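Local coordinates for Alp7A (Bacillus subtilis, PDB 5EC0), which probably assembles into nucleotide-dependent actin-like filaments that segregate a plasmid in Bacillus subtilis, and binds ADP, at residues 55-60 and 156-161; 124-130 and 174-180; 321-327 and 353-358. All coordinates share one frame; numbering follows the deposited sequence.

Interaction 1: 55-60 and 156-161; sequences RLLVST and QVKVLT
Val-58, Ser-59 and Thr-60 meet Val-159, Lys-158 and Val-157 in an antiparallel strand pairing, where strand 56-62 lies next to strand 153-159 in the mixed sheet of the N-terminal half. Ser-59 and Lys-158 form the hydrogen-bonded pair, Ser-59 N reaching Lys-158 O at 3.0 Å and Lys-158 N returning to Ser-59 O at 2.9 Å. Val-58 and Val-159 are the adjoining non-hydrogen-bonded pair. Beyond it Leu-160 N donates to Leu-57 O at 2.8 Å, extending the backbone pairing past the end of strand 153-159.

Threonines on both segments extend the bonding with side-chain hydroxyls. Thr-161 OG1 donates to Arg-55 O at 2.6 Å, nearly along the C=O axis, while its methyl CG2 lies against Arg-55 CB. At the other extremity Thr-60 OG1, turned away from its own backbone N (chi1 -169°), donates to Gln-156 O at 2.7 Å.

In this actin-type domain the two faces of the sheet differ. Val-58, Thr-60, Val-157 and Val-159 pack on helix 95-112; here the CG2 branch of Val-157 lies 3.7 Å from Val-58 CB and also passes close to Ser-59 O. The face bearing Ser-59 and Lys-158 mixes polar and apolar groups. The lysine chain runs extended past the serine hydroxyl, with Ser-59 OG 3.3 Å from Lys-158 CB and Lys-158 CD nearly as close to that oxygen. Glu-66 on the neighbouring strand 65-71 accepts a weak hydrogen bond from Ser-59 OG and forms a long, weak ion pair with Lys-158 NZ. Leu-160 sets its CB 4.0 Å from Leu-57 CG and sends CD1 over toward Ser-59 CB, where Tyr-68 also touches both Ser-59 and Leu-160.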
loop_
_atom_site.group_PDB
_atom_site.type_symbol
_atom_site.label_atom_id
_atom_site.label_comp_id
_atom_site.label_asym_id
_atom_site.label_seq_id
_atom_site.Cartn_x
_atom_site.Cartn_y
_atom_site.Cartn_z
ATOM N N ARG A 55 -15.638 -3.079 -12.414
ATOM C CA ARG A 55 -16.696 -4.075 -12.585
ATOM C C ARG A 55 -16.146 -5.490 -12.364
ATOM O O ARG A 55 -16.459 -6.410 -13.119
ATOM C CB ARG A 55 -17.344 -3.940 -13.974
ATOM C CG ARG A 55 -17.909 -2.518 -14.278
ATOM C CD ARG A 55 -18.394 -2.366 -15.715
ATOM N NE ARG A 55 -18.841 -0.997 -16.022
ATOM C CZ ARG A 55 -20.109 -0.586 -16.084
ATOM N NH1 ARG A 55 -21.113 -1.432 -15.865
ATOM N NH2 ARG A 55 -20.382 0.684 -16.380
ATOM N N LEU A 56 -15.344 -5.654 -11.313
ATOM C CA LEU A 56 -14.669 -6.930 -11.051
ATOM C C LEU A 56 -15.554 -7.963 -10.364
ATOM O O LEU A 56 -15.767 -7.923 -9.150
ATOM C CB LEU A 56 -13.411 -6.707 -10.209
ATOM C CG LEU A 56 -12.293 -6.023 -10.987
ATOM C CD1 LEU A 56 -11.116 -5.744 -10.095
ATOM C CD2 LEU A 56 -11.886 -6.854 -12.192
ATOM N N LEU A 57 -16.037 -8.906 -11.154
ATOM C CA LEU A 57 -16.821 -10.016 -10.650
ATOM C C LEU A 57 -16.144 -11.298 -11.104
ATOM O O LEU A 57 -16.134 -11.616 -12.296
ATOM C CB LEU A 57 -18.260 -9.944 -11.168
ATOM C CG LEU A 57 -19.186 -11.127 -10.864
ATOM C CD1 LEU A 57 -19.375 -11.319 -9.358
ATOM C CD2 LEU A 57 -20.542 -10.960 -11.574
ATOM N N VAL A 58 -15.567 -12.028 -10.163
ATOM C CA VAL A 58 -14.771 -13.188 -10.507
ATOM C C VAL A 58 -15.197 -14.403 -9.707
ATOM O O VAL A 58 -15.877 -14.281 -8.697
ATOM C CB VAL A 58 -13.274 -12.943 -10.251
ATOM C CG1 VAL A 58 -12.762 -11.771 -11.088
ATOM C CG2 VAL A 58 -13.024 -12.711 -8.757
ATOM N N SER A 59 -14.786 -15.579 -10.159
ATOM C CA SER A 59 -14.933 -16.777 -9.354
ATOM C C SER A 59 -13.607 -17.506 -9.334
ATOM O O SER A 59 -12.818 -17.407 -10.274
ATOM C CB SER A 59 -16.028 -17.689 -9.896
ATOM O OG SER A 59 -15.576 -18.377 -11.046
ATOM N N THR A 60 -13.354 -18.237 -8.258
ATOM C CA THR A 60 -12.167 -19.054 -8.197
ATOM C C THR A 60 -12.476 -20.260 -7.318
ATOM O O THR A 60 -13.435 -20.241 -6.542
ATOM C CB THR A 60 -10.958 -18.254 -7.664
ATOM O OG1 THR A 60 -9.760 -19.008 -7.867
ATOM C CG2 THR A 60 -11.116 -17.958 -6.190
ATOM N N GLN A 156 -6.241 -20.591 -11.034
ATOM C CA GLN A 156 -7.212 -20.168 -12.031
ATOM C C GLN A 156 -8.210 -19.185 -11.478
ATOM O O GLN A 156 -8.576 -19.240 -10.302
ATOM C CB GLN A 156 -7.952 -21.361 -12.601
ATOM C CG GLN A 156 -7.051 -22.341 -13.275
ATOM C CD GLN A 156 -7.839 -23.423 -13.940
ATOM O OE1 GLN A 156 -8.391 -24.300 -13.274
ATOM N NE2 GLN A 156 -7.929 -23.357 -15.264
ATOM N N VAL A 157 -8.652 -18.281 -12.339
ATOM C CA VAL A 157 -9.735 -17.390 -11.985
ATOM C C VAL A 157 -10.626 -17.172 -13.209
ATOM O O VAL A 157 -10.133 -17.123 -14.345
ATOM C CB VAL A 157 -9.199 -16.047 -11.432
ATOM C CG1 VAL A 157 -8.288 -15.363 -12.448
ATOM C CG2 VAL A 157 -10.358 -15.126 -11.007
ATOM N N LYS A 158 -11.936 -17.081 -12.979
ATOM C CA LYS A 158 -12.897 -16.723 -14.027
ATOM C C LYS A 158 -13.293 -15.267 -13.902
ATOM O O LYS A 158 -13.564 -14.798 -12.809
ATOM C CB LYS A 158 -14.157 -17.596 -13.956
ATOM C CG LYS A 158 -13.903 -19.069 -14.269
ATOM C CD LYS A 158 -15.131 -19.929 -14.036
ATOM C CE LYS A 158 -14.893 -21.341 -14.569
ATOM N NZ LYS A 158 -16.091 -22.237 -14.479
ATOM N N VAL A 159 -13.315 -14.550 -15.017
ATOM C CA VAL A 159 -13.941 -13.235 -15.056
ATOM C C VAL A 159 -15.374 -13.449 -15.510
ATOM O O VAL A 159 -15.609 -14.053 -16.551
ATOM C CB VAL A 159 -13.219 -12.264 -16.010
ATOM C CG1 VAL A 159 -13.926 -10.926 -16.027
ATOM C CG2 VAL A 159 -11.764 -12.085 -15.593
ATOM N N LEU A 160 -16.338 -12.981 -14.725
ATOM C CA LEU A 160 -17.739 -13.253 -15.047
ATOM C C LEU A 160 -18.422 -12.014 -15.586
ATOM O O LEU A 160 -19.597 -12.044 -15.932
ATOM C CB LEU A 160 -18.473 -13.772 -13.814
ATOM C CG LEU A 160 -17.798 -14.993 -13.182
ATOM C CD1 LEU A 160 -18.413 -15.306 -11.825
ATOM C CD2 LEU A 160 -17.871 -16.211 -14.112
ATOM N N THR A 161 -17.678 -10.915 -15.649
ATOM C CA THR A 161 -18.187 -9.678 -16.232
ATOM C C THR A 161 -18.522 -9.897 -17.718
ATOM O O THR A 161 -17.645 -10.216 -18.520
ATOM C CB THR A 161 -17.156 -8.546 -16.046
ATOM O OG1 THR A 161 -16.754 -8.501 -14.671
ATOM C CG2 THR A 161 -17.716 -7.198 -16.444
#

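Interaction 2: 124-130 and 174-180; sequences YFQTMLP and DAACRIE
Tyr-124 through Leu-129 run parallel to Asp-174 through Ile-179, joined by alternating backbone bonds from Phe-125 N to Asp-174 O through to Glu-180 N and Leu-129 O.

Among the polar side chains, Arg-178 grips one atom of Gln-126 side-on. NE and NH2 both donate to Gln-126 OE1, at 2.7 and 3.0 Å, with the oxygen close to the guanidinium plane and the amide turned 63° against it. A bend at chi2 (-55°) carries the guanidinium back along the strand to the extended glutamine. Arg-178 NH2 also makes a weak hydrogen bond to Tyr-124 OH. Gln-126 NE2 bonds to Asn-7 OD1, so the amide is held at both ends. Asp-174 OD2 sits in plane at the edge of the tyrosine ring, 3.7 Å from Tyr-124 CD1.

Among the van der Waals contacts, Leu-129 CG meets Cys-177 SG and Met-128 SD meets the CG methylene of Glu-180, each at 3.7 Å. A water donates to both Met-128 O and Glu-180 OE2; the Glu-180 side chain comes within about 4 Å of the bound magnesium ion and about 6 Å of ADP, nearest atom to nearest atom, consistent with a place at the edge of the nucleotide cleft of this actin fold.

Strand 2-10 flanks 119-129 on its other side, helix 140-149 covers Leu-129 and Cys-177, and helix 364-386 packs over Tyr-124, Gln-126, Met-128 and Arg-178.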
loop_
_atom_site.group_PDB
_atom_site.type_symbol
_atom_site.label_atom_id
_atom_site.label_comp_id
_atom_site.label_asym_id
_atom_site.label_seq_id
_atom_site.Cartn_x
_atom_site.Cartn_y
_atom_site.Cartn_z
ATOM N N TYR A 124 8.420 -13.375 -11.571
ATOM C CA TYR A 124 8.791 -12.964 -10.229
ATOM C C TYR A 124 7.671 -12.155 -9.573
ATOM O O TYR A 124 7.403 -11.022 -9.968
ATOM C CB TYR A 124 10.090 -12.150 -10.273
ATOM C CG TYR A 124 10.735 -11.967 -8.924
ATOM C CD1 TYR A 124 11.235 -13.063 -8.220
ATOM C CD2 TYR A 124 10.873 -10.699 -8.355
ATOM C CE1 TYR A 124 11.848 -12.911 -6.977
ATOM C CE2 TYR A 124 11.484 -10.536 -7.105
ATOM C CZ TYR A 124 11.964 -11.645 -6.423
ATOM O OH TYR A 124 12.569 -11.492 -5.200
ATOM N N PHE A 125 6.998 -12.771 -8.606
ATOM C CA PHE A 125 5.954 -12.117 -7.824
ATOM C C PHE A 125 6.551 -11.707 -6.496
ATOM O O PHE A 125 7.291 -12.480 -5.872
ATOM C CB PHE A 125 4.753 -13.055 -7.604
ATOM C CG PHE A 125 3.664 -12.481 -6.708
ATOM C CD1 PHE A 125 3.711 -12.643 -5.328
ATOM C CD2 PHE A 125 2.573 -11.802 -7.259
ATOM C CE1 PHE A 125 2.711 -12.125 -4.516
ATOM C CE2 PHE A 125 1.574 -11.283 -6.452
ATOM C CZ PHE A 125 1.638 -11.441 -5.091
ATOM N N GLN A 126 6.209 -10.507 -6.045
ATOM C CA GLN A 126 6.730 -10.033 -4.791
ATOM C C GLN A 126 5.649 -9.255 -4.047
ATOM O O GLN A 126 4.926 -8.422 -4.628
ATOM C CB GLN A 126 7.975 -9.174 -5.041
ATOM C CG GLN A 126 8.959 -9.155 -3.931
ATOM C CD GLN A 126 10.209 -8.353 -4.255
ATOM O OE1 GLN A 126 11.254 -8.568 -3.645
ATOM N NE2 GLN A 126 10.103 -7.410 -5.202
ATOM N N THR A 127 5.517 -9.558 -2.767
ATOM C CA THR A 127 4.659 -8.779 -1.890
ATOM C C THR A 127 5.387 -8.615 -0.546
ATOM O O THR A 127 6.629 -8.703 -0.487
ATOM C CB THR A 127 3.242 -9.423 -1.739
ATOM O OG1 THR A 127 2.398 -8.548 -0.988
ATOM C CG2 THR A 127 3.286 -10.817 -1.072
ATOM N N MET A 128 4.647 -8.343 0.521
ATOM C CA MET A 128 5.275 -8.094 1.817
ATOM C C MET A 128 4.249 -8.284 2.928
ATOM O O MET A 128 3.060 -8.422 2.650
ATOM C CB MET A 128 5.893 -6.681 1.863
ATOM C CG MET A 128 5.045 -5.632 1.171
ATOM S SD MET A 128 5.789 -3.999 0.954
ATOM C CE MET A 128 4.577 -3.262 -0.126
ATOM N N LEU A 129 4.710 -8.307 4.176
ATOM C CA LEU A 129 3.818 -8.434 5.336
ATOM C C LEU A 129 3.987 -7.268 6.315
ATOM O O LEU A 129 5.101 -6.793 6.528
ATOM C CB LEU A 129 4.072 -9.746 6.079
ATOM C CG LEU A 129 3.539 -11.023 5.435
ATOM C CD1 LEU A 129 3.832 -12.192 6.351
ATOM C CD2 LEU A 129 2.047 -10.887 5.170
ATOM N N PRO A 130 2.886 -6.828 6.928
ATOM C CA PRO A 130 2.938 -5.753 7.936
ATOM C C PRO A 130 3.641 -6.191 9.225
ATOM O O PRO A 130 3.567 -7.357 9.620
ATOM C CB PRO A 130 1.458 -5.431 8.199
ATOM C CG PRO A 130 0.708 -6.714 7.867
ATOM C CD PRO A 130 1.523 -7.374 6.745
ATOM N N ASP A 174 8.204 -17.801 -9.582
ATOM C CA ASP A 174 8.989 -17.533 -8.387
ATOM C C ASP A 174 8.312 -16.446 -7.563
ATOM O O ASP A 174 7.768 -15.496 -8.118
ATOM C CB ASP A 174 10.408 -17.115 -8.769
ATOM C CG ASP A 174 11.360 -17.164 -7.606
ATOM O OD1 ASP A 174 11.036 -17.846 -6.605
ATOM O OD2 ASP A 174 12.434 -16.530 -7.698
ATOM N N ALA A 175 8.354 -16.573 -6.239
ATOM C CA ALA A 175 7.682 -15.609 -5.379
ATOM C C ALA A 175 8.498 -15.298 -4.117
ATOM O O ALA A 175 9.218 -16.149 -3.625
ATOM C CB ALA A 175 6.289 -16.122 -5.004
ATOM N N ALA A 176 8.395 -14.070 -3.615
ATOM C CA ALA A 176 9.063 -13.696 -2.373
ATOM C C ALA A 176 8.217 -12.694 -1.575
ATOM O O ALA A 176 7.384 -11.968 -2.127
ATOM C CB ALA A 176 10.461 -13.129 -2.653
ATOM N N CYS A 177 8.427 -12.677 -0.266
ATOM C CA CYS A 177 7.681 -11.788 0.619
ATOM C C CYS A 177 8.655 -11.015 1.513
ATOM O O CYS A 177 9.439 -11.628 2.232
ATOM C CB CYS A 177 6.696 -12.575 1.466
ATOM S SG CYS A 177 5.725 -11.522 2.534
ATOM N N ARG A 178 8.611 -9.683 1.438
ATOM C CA ARG A 178 9.496 -8.814 2.205
ATOM C C ARG A 178 8.784 -8.278 3.450
ATOM O O ARG A 178 7.683 -8.705 3.766
ATOM C CB ARG A 178 9.984 -7.644 1.339
ATOM C CG ARG A 178 10.560 -8.054 0.001
ATOM C CD ARG A 178 11.710 -9.086 0.106
ATOM N NE ARG A 178 12.146 -9.416 -1.247
ATOM C CZ ARG A 178 13.323 -9.934 -1.574
ATOM N NH1 ARG A 178 14.215 -10.213 -0.640
ATOM N NH2 ARG A 178 13.601 -10.172 -2.848
ATOM N N ILE A 179 9.419 -7.349 4.153
ATOM C CA ILE A 179 8.827 -6.746 5.345
ATOM C C ILE A 179 8.390 -5.327 5.040
ATOM O O ILE A 179 9.238 -4.483 4.698
ATOM C CB ILE A 179 9.824 -6.709 6.547
ATOM C CG1 ILE A 179 10.372 -8.103 6.834
ATOM C CG2 ILE A 179 9.145 -6.140 7.803
ATOM C CD1 ILE A 179 11.663 -8.088 7.660
ATOM N N GLU A 180 7.086 -5.069 5.151
ATOM C CA GLU A 180 6.552 -3.704 5.028
ATOM C C GLU A 180 7.320 -2.708 5.901
ATOM O O GLU A 180 7.820 -3.072 6.971
ATOM C CB GLU A 180 5.067 -3.649 5.412
ATOM C CG GLU A 180 4.115 -3.794 4.256
ATOM C CD GLU A 180 2.654 -3.698 4.676
ATOM O OE1 GLU A 180 2.282 -2.730 5.370
ATOM O OE2 GLU A 180 1.882 -4.606 4.312
HETATM O O HOH W 1 1.568 -5.901 1.587
#

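Interaction 3: 321-327 and 353-358; sequences VYKYLYF and SNHIVA
Tyr-326 and His-355 meet through a hydrogen bond between Tyr-326 OH and His-355 ND1, 2.7 Å long, the two rings set rim to rim. Tyr-324 lies alongside the imidazole, pointing the same way as His-355; its ring plane is within 8° of the histidine's but slid aside, leaving little overlap, with Tyr-324 CD1 3.4 Å from His-355 CE1. On the reverse face of the sheet, Leu-325 CD1 rests 3.8 Å from Ile-356 CG2.

The backbone bonds of a parallel strand pair set this register, starting with Tyr-324 N to Asn-354 O at 2.7 Å and ending with Ala-358 N to Tyr-326 O. Strands 322-327 and 355-357 are joined by three helices in a beta-alpha-beta crossover of the actin-fold C-terminal domain. Gly-328 and Gly-329, directly after strand 322-327, line the ADP pocket.

Where segment 353-358 leaves helix 348-354, the extended Lys-323 chain brings CE to 3.4 Å from Ser-353 O, and a water bridges Lys-323 NZ to that carbonyl. The ammonium also bonds to Gln-202 O and makes a cation-pi contact with Tyr-206. Further out, Tyr-346 at the end of helix 335-346 meets His-355 with nearly parallel planes, and Ile-338 of the same helix touches Tyr-326 and Val-357.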
loop_
_atom_site.group_PDB
_atom_site.type_symbol
_atom_site.label_atom_id
_atom_site.label_comp_id
_atom_site.label_asym_id
_atom_site.label_seq_id
_atom_site.Cartn_x
_atom_site.Cartn_y
_atom_site.Cartn_z
ATOM N N VAL A 321 22.204 11.628 17.473
ATOM C CA VAL A 321 21.186 12.345 16.732
ATOM C C VAL A 321 20.530 11.369 15.764
ATOM O O VAL A 321 21.196 10.776 14.913
ATOM C CB VAL A 321 21.774 13.547 15.967
ATOM C CG1 VAL A 321 20.678 14.314 15.258
ATOM C CG2 VAL A 321 22.529 14.468 16.920
ATOM N N TYR A 322 19.229 11.171 15.933
ATOM C CA TYR A 322 18.438 10.422 14.971
ATOM C C TYR A 322 17.874 11.354 13.907
ATOM O O TYR A 322 17.636 12.533 14.164
ATOM C CB TYR A 322 17.276 9.706 15.651
ATOM C CG TYR A 322 17.611 8.466 16.448
ATOM C CD1 TYR A 322 18.903 7.953 16.490
ATOM C CD2 TYR A 322 16.617 7.800 17.165
ATOM C CE1 TYR A 322 19.191 6.817 17.231
ATOM C CE2 TYR A 322 16.897 6.673 17.902
ATOM C CZ TYR A 322 18.181 6.182 17.935
ATOM O OH TYR A 322 18.448 5.051 18.670
ATOM N N LYS A 323 17.653 10.823 12.713
ATOM C CA LYS A 323 16.802 11.493 11.735
ATOM C C LYS A 323 15.524 10.686 11.551
ATOM O O LYS A 323 15.479 9.492 11.858
ATOM C CB LYS A 323 17.524 11.690 10.401
ATOM C CG LYS A 323 18.529 12.840 10.447
ATOM C CD LYS A 323 19.364 12.961 9.176
ATOM C CE LYS A 323 20.218 14.214 9.221
ATOM N NZ LYS A 323 21.050 14.360 8.005
ATOM N N TYR A 324 14.488 11.356 11.061
ATOM C CA TYR A 324 13.166 10.763 10.913
ATOM C C TYR A 324 12.711 10.887 9.474
ATOM O O TYR A 324 12.690 11.991 8.905
ATOM C CB TYR A 324 12.170 11.433 11.873
ATOM C CG TYR A 324 12.553 11.202 13.319
ATOM C CD1 TYR A 324 13.584 11.924 13.911
ATOM C CD2 TYR A 324 11.913 10.233 14.074
ATOM C CE1 TYR A 324 13.963 11.688 15.212
ATOM C CE2 TYR A 324 12.271 9.997 15.373
ATOM C CZ TYR A 324 13.302 10.722 15.936
ATOM O OH TYR A 324 13.656 10.480 17.226
ATOM N N LEU A 325 12.380 9.746 8.878
ATOM C CA LEU A 325 11.808 9.724 7.545
ATOM C C LEU A 325 10.375 9.236 7.625
ATOM O O LEU A 325 10.134 8.080 7.969
ATOM C CB LEU A 325 12.603 8.832 6.587
ATOM C CG LEU A 325 12.039 9.013 5.164
ATOM C CD1 LEU A 325 12.728 10.159 4.418
ATOM C CD2 LEU A 325 11.989 7.724 4.317
ATOM N N TYR A 326 9.439 10.121 7.276
ATOM C CA TYR A 326 7.996 9.860 7.358
ATOM C C TYR A 326 7.414 9.485 6.001
ATOM O O TYR A 326 7.654 10.172 5.015
ATOM C CB TYR A 326 7.257 11.101 7.913
ATOM C CG TYR A 326 7.787 11.609 9.247
ATOM C CD1 TYR A 326 7.278 11.124 10.446
ATOM C CD2 TYR A 326 8.791 12.567 9.304
ATOM C CE1 TYR A 326 7.756 11.572 11.660
ATOM C CE2 TYR A 326 9.273 13.029 10.522
ATOM C CZ TYR A 326 8.751 12.521 11.691
ATOM O OH TYR A 326 9.215 12.954 12.904
ATOM N N PHE A 327 6.658 8.392 5.940
ATOM C CA PHE A 327 5.964 8.024 4.700
ATOM C C PHE A 327 4.635 7.297 4.979
ATOM O O PHE A 327 4.052 7.431 6.052
ATOM C CB PHE A 327 6.877 7.174 3.766
ATOM C CG PHE A 327 7.449 5.918 4.404
ATOM C CD1 PHE A 327 8.515 5.992 5.287
ATOM C CD2 PHE A 327 6.939 4.664 4.084
ATOM C CE1 PHE A 327 9.036 4.837 5.872
ATOM C CE2 PHE A 327 7.460 3.511 4.642
ATOM C CZ PHE A 327 8.513 3.591 5.536
ATOM N N SER A 353 16.376 19.544 8.650
ATOM C CA SER A 353 17.406 18.563 8.319
ATOM C C SER A 353 17.124 17.176 8.901
ATOM O O SER A 353 17.590 16.171 8.358
ATOM C CB SER A 353 18.779 19.047 8.785
ATOM O OG SER A 353 18.805 19.243 10.187
ATOM N N ASN A 354 16.352 17.107 9.983
ATOM C CA ASN A 354 16.157 15.828 10.678
ATOM C C ASN A 354 14.763 15.221 10.571
ATOM O O ASN A 354 14.573 14.064 10.940
ATOM C CB ASN A 354 16.500 15.969 12.162
ATOM C CG ASN A 354 17.971 16.248 12.397
ATOM O OD1 ASN A 354 18.742 16.416 11.450
ATOM N ND2 ASN A 354 18.363 16.308 13.663
ATOM N N HIS A 355 13.777 15.985 10.101
ATOM C CA HIS A 355 12.446 15.418 9.972
ATOM C C HIS A 355 11.984 15.538 8.527
ATOM O O HIS A 355 11.469 16.573 8.105
ATOM C CB HIS A 355 11.484 16.080 10.968
ATOM C CG HIS A 355 11.829 15.796 12.405
ATOM N ND1 HIS A 355 11.290 14.736 13.109
ATOM C CD2 HIS A 355 12.677 16.422 13.260
ATOM C CE1 HIS A 355 11.783 14.730 14.339
ATOM N NE2 HIS A 355 12.624 15.743 14.454
ATOM N N ILE A 356 12.213 14.456 7.779
ATOM C CA ILE A 356 12.017 14.405 6.331
ATOM C C ILE A 356 10.771 13.599 5.939
ATOM O O ILE A 356 10.584 12.460 6.368
ATOM C CB ILE A 356 13.247 13.774 5.607
ATOM C CG1 ILE A 356 14.576 14.315 6.160
ATOM C CG2 ILE A 356 13.137 13.954 4.100
ATOM C CD1 ILE A 356 14.808 15.797 5.911
ATOM N N VAL A 357 9.905 14.205 5.140
ATOM C CA VAL A 357 8.776 13.486 4.580
ATOM C C VAL A 357 9.231 12.992 3.217
ATOM O O VAL A 357 9.705 13.784 2.400
ATOM C CB VAL A 357 7.509 14.373 4.458
ATOM C CG1 VAL A 357 6.331 13.567 3.851
ATOM C CG2 VAL A 357 7.131 14.969 5.824
ATOM N N ALA A 358 9.142 11.683 2.992
ATOM C CA ALA A 358 9.492 11.107 1.687
ATOM C C ALA A 358 8.592 11.629 0.572
ATOM O O ALA A 358 7.382 11.775 0.758
ATOM C CB ALA A 358 9.407 9.596 1.732
HETATM O O HOH W 2 18.965 15.592 6.185
#

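All three contacts are mostly buried strand pairings. Interactions 1 and 2 belong to the same sheet, where strands 153-159 and 166-179 are neighbours, yet their centres stand 24 Å apart. Interaction 3 lies in the other, five-stranded sheet, with its nearest atoms about 6 Å from interaction 2; helix 364-386 touches both. Interaction 1 is antiparallel and remote from the nucleotide, its ends held by threonine hydroxyls. The parallel pairs of interactions 2 and 3 both run toward the ADP cleft. Their side-chain chemistry differs: an arginine that donates twice to one glutamine oxygen and a carboxylate near magnesium in interaction 2, an aromatic cluster with a tyrosine-histidine bond in interaction 3.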